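Local coordinates for protein Crov588 (Cafeteriavirus, PDB 6NYR) that is of unknown function but folds into a circular leucine-rich repeat solenoid built from FNIP-type repeats, at residues Ile486-Leu491 / Met509-Pro514. Numbering follows the deposited sequence.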
ATOM      1  N   ILE A 486       3.270  15.596 -33.500  1.00 58.27           N
ATOM      2  CA  ILE A 486       1.828  15.418 -33.325  1.00 58.49           C
ATOM      3  C   ILE A 486       1.117  16.542 -34.070  1.00 58.31           C
ATOM      4  O   ILE A 486       1.339  17.727 -33.790  1.00 55.59           O
ATOM      5  CB  ILE A 486       1.429  15.375 -31.841  1.00 60.75           C
ATOM      6  CG1 ILE A 486       2.305  14.350 -31.119  1.00 61.09           C
ATOM      7  CG2 ILE A 486      -0.048  15.050 -31.711  1.00 61.89           C
ATOM      8  CD1 ILE A 486       1.874  14.031 -29.700  1.00 61.33           C
ATOM      9  N   ILE A 487       0.265  16.165 -35.017  1.00 61.90           N
ATOM     10  CA  ILE A 487      -0.281  17.083 -36.004  1.00 64.99           C
ATOM     11  C   ILE A 487      -1.765  17.325 -35.730  1.00 63.05           C
ATOM     12  O   ILE A 487      -2.381  16.687 -34.876  1.00 59.51           O
ATOM     13  CB  ILE A 487      -0.074  16.543 -37.436  1.00 71.32           C
ATOM     14  CG1 ILE A 487       1.414  16.262 -37.686  1.00 72.83           C
ATOM     15  CG2 ILE A 487      -0.600  17.491 -38.497  1.00 75.35           C
ATOM     16  CD1 ILE A 487       2.325  17.447 -37.400  1.00 72.74           C
ATOM     17  N   GLU A 488      -2.324  18.292 -36.458  1.00 64.43           N
ATOM     18  CA  GLU A 488      -3.759  18.539 -36.469  1.00 66.56           C
ATOM     19  C   GLU A 488      -4.537  17.264 -36.761  1.00 62.75           C
ATOM     20  O   GLU A 488      -4.137  16.451 -37.597  1.00 60.41           O
ATOM     21  CB  GLU A 488      -4.084  19.600 -37.531  1.00 72.66           C
ATOM     22  CG  GLU A 488      -5.414  20.305 -37.368  1.00 75.81           C
ATOM     23  CD  GLU A 488      -5.388  21.731 -37.905  1.00 77.88           C
ATOM     24  OE1 GLU A 488      -4.296  22.219 -38.271  1.00 78.46           O
ATOM     25  OE2 GLU A 488      -6.464  22.358 -37.970  1.00 77.87           O
ATOM     26  N   ASN A 489      -5.655  17.096 -36.056  1.00 63.26           N
ATOM     27  CA  ASN A 489      -6.605  16.018 -36.326  1.00 64.97           C
ATOM     28  C   ASN A 489      -5.990  14.648 -36.056  1.00 62.14           C
ATOM     29  O   ASN A 489      -6.273  13.675 -36.758  1.00 65.20           O
ATOM     30  CB  ASN A 489      -7.131  16.074 -37.766  1.00 71.47           C
ATOM     31  CG  ASN A 489      -7.911  17.339 -38.066  1.00 77.97           C
ATOM     32  OD1 ASN A 489      -8.801  17.733 -37.307  1.00 78.96           O
ATOM     33  ND2 ASN A 489      -7.585  17.982 -39.181  1.00 80.11           N
ATOM     34  N   VAL A 490      -5.153  14.560 -35.029  1.00 57.87           N
ATOM     35  CA  VAL A 490      -4.636  13.285 -34.548  1.00 56.37           C
ATOM     36  C   VAL A 490      -5.215  12.932 -33.182  1.00 53.30           C
ATOM     37  O   VAL A 490      -5.728  11.832 -32.982  1.00 54.97           O
ATOM     38  CB  VAL A 490      -3.089  13.295 -34.507  1.00 56.28           C
ATOM     39  CG1 VAL A 490      -2.566  12.013 -33.880  1.00 55.03           C
ATOM     40  CG2 VAL A 490      -2.524  13.482 -35.909  1.00 56.49           C
ATOM     41  N   LEU A 491      -5.172  13.868 -32.242  1.00 51.55           N
ATOM     42  CA  LEU A 491      -5.716  13.632 -30.908  1.00 52.07           C
ATOM     43  C   LEU A 491      -7.236  13.744 -30.943  1.00 55.05           C
ATOM     44  O   LEU A 491      -7.767  14.757 -31.410  1.00 55.22           O
ATOM     45  CB  LEU A 491      -5.123  14.629 -29.916  1.00 49.90           C
ATOM     46  CG  LEU A 491      -3.596  14.573 -29.803  1.00 48.26           C
ATOM     47  CD1 LEU A 491      -3.050  15.742 -28.987  1.00 47.75           C
ATOM     48  CD2 LEU A 491      -3.123  13.244 -29.223  1.00 46.29           C
ATOM     49  N   MET A 509       1.854  22.947 -32.705  1.00 61.47           N
ATOM     50  CA  MET A 509       1.213  24.075 -33.364  1.00 65.74           C
ATOM     51  C   MET A 509      -0.210  24.235 -32.818  1.00 63.72           C
ATOM     52  O   MET A 509      -0.582  23.627 -31.810  1.00 59.03           O
ATOM     53  CB  MET A 509       1.281  23.905 -34.881  1.00 76.22           C
ATOM     54  CG  MET A 509       0.790  22.586 -35.437  1.00 86.86           C
ATOM     55  SD  MET A 509       1.170  22.470 -37.209  1.00 96.30           S
ATOM     56  CE  MET A 509       0.043  21.178 -37.739  1.00 95.09           C
ATOM     57  N   GLU A 510      -1.031  25.044 -33.486  1.00 65.49           N
ATOM     58  CA  GLU A 510      -2.188  25.637 -32.818  1.00 68.27           C
ATOM     59  C   GLU A 510      -3.354  24.675 -32.597  1.00 68.49           C
ATOM     60  O   GLU A 510      -3.833  24.524 -31.468  1.00 72.38           O
ATOM     61  CB  GLU A 510      -2.657  26.873 -33.605  1.00 72.54           C
ATOM     62  CG  GLU A 510      -1.925  28.156 -33.229  1.00 77.07           C
ATOM     63  CD  GLU A 510      -2.337  29.354 -34.069  1.00 82.41           C
ATOM     64  OE1 GLU A 510      -3.553  29.617 -34.184  1.00 82.60           O
ATOM     65  OE2 GLU A 510      -1.440  30.024 -34.625  1.00 83.07           O
ATOM     66  N   ASN A 511      -3.857  24.053 -33.654  1.00 63.40           N
ATOM     67  CA  ASN A 511      -5.026  23.174 -33.527  1.00 63.56           C
ATOM     68  C   ASN A 511      -4.621  21.702 -33.472  1.00 62.10           C
ATOM     69  O   ASN A 511      -5.058  20.869 -34.267  1.00 62.25           O
ATOM     70  CB  ASN A 511      -6.020  23.442 -34.653  1.00 67.31           C
ATOM     71  CG  ASN A 511      -6.638  24.823 -34.561  1.00 69.05           C
ATOM     72  OD1 ASN A 511      -6.503  25.641 -35.471  1.00 71.53           O
ATOM     73  ND2 ASN A 511      -7.319  25.093 -33.450  1.00 68.80           N
ATOM     74  N   VAL A 512      -3.787  21.388 -32.488  1.00 60.18           N
ATOM     75  CA  VAL A 512      -3.324  20.030 -32.245  1.00 56.87           C
ATOM     76  C   VAL A 512      -3.929  19.455 -30.966  1.00 51.51           C
ATOM     77  O   VAL A 512      -4.441  18.333 -30.962  1.00 51.75           O
ATOM     78  CB  VAL A 512      -1.778  19.987 -32.187  1.00 56.80           C
ATOM     79  CG1 VAL A 512      -1.298  18.601 -31.795  1.00 55.29           C
ATOM     80  CG2 VAL A 512      -1.182  20.435 -33.515  1.00 59.40           C
ATOM     81  N   LEU A 513      -3.905  20.222 -29.880  1.00 48.04           N
ATOM     82  CA  LEU A 513      -4.393  19.750 -28.590  1.00 47.82           C
ATOM     83  C   LEU A 513      -5.891  19.994 -28.477  1.00 48.56           C
ATOM     84  O   LEU A 513      -6.327  21.151 -28.556  1.00 48.16           O
ATOM     85  CB  LEU A 513      -3.653  20.454 -27.467  1.00 47.68           C
ATOM     86  CG  LEU A 513      -2.144  20.194 -27.479  1.00 47.30           C
ATOM     87  CD1 LEU A 513      -1.395  21.113 -26.544  1.00 49.47           C
ATOM     88  CD2 LEU A 513      -1.881  18.732 -27.112  1.00 47.13           C
ATOM     89  N   PRO A 514      -6.703  18.959 -28.279  1.00 49.99           N
ATOM     90  CA  PRO A 514      -8.157  19.141 -28.377  1.00 50.69           C
ATOM     91  C   PRO A 514      -8.710  19.980 -27.238  1.00 53.96           C
ATOM     92  O   PRO A 514      -8.146  20.041 -26.142  1.00 54.92           O
ATOM     93  CB  PRO A 514      -8.705  17.708 -28.331  1.00 51.37           C
ATOM     94  CG  PRO A 514      -7.656  16.925 -27.589  1.00 50.38           C
ATOM     95  CD  PRO A 514      -6.327  17.573 -27.919  1.00 48.18           C
TER
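Successive coils of a leucine-rich-repeat solenoid meet here through their outer loops, with V512 lying against I486 and the backbone leading to E488. With chi1 at 174°, V512 CG1 points away from the residue's own N and packs 3.8 Å from I486 CG2, beside the I486 carbonyl, the two side chains crossing at about a right angle, while V512 CG2 lies 3.8 Å from E488 N. Deeper in, L491 runs alongside L513, both pointing the same way, with L491 CD1 3.7 Å from L513 CD2; L491 CB also rests on the ring of P514, 3.8 Å from CD. L498, on the strand between the two loops, touches both leucines. Nearer the surface no conventional hydrogen bond joins the loops; E488 CA instead makes a CH...O contact with N511 O (3.5 Å, 143° at the hydrogen). The extended E488 side chain lies beside that of N511, pointing the same way, OE2 3.5 Å from N511 CB and the carboxylate and amide planes 50° apart. At the exposed margin M509 reaches back to the preceding coil and sets its methyl CE 3.8 Å from I487 CG2. Leucines and valines of neighbouring coils stacking into a shared apolar core typify the leucine-rich-repeat solenoid, which in this protein curves into a circular form.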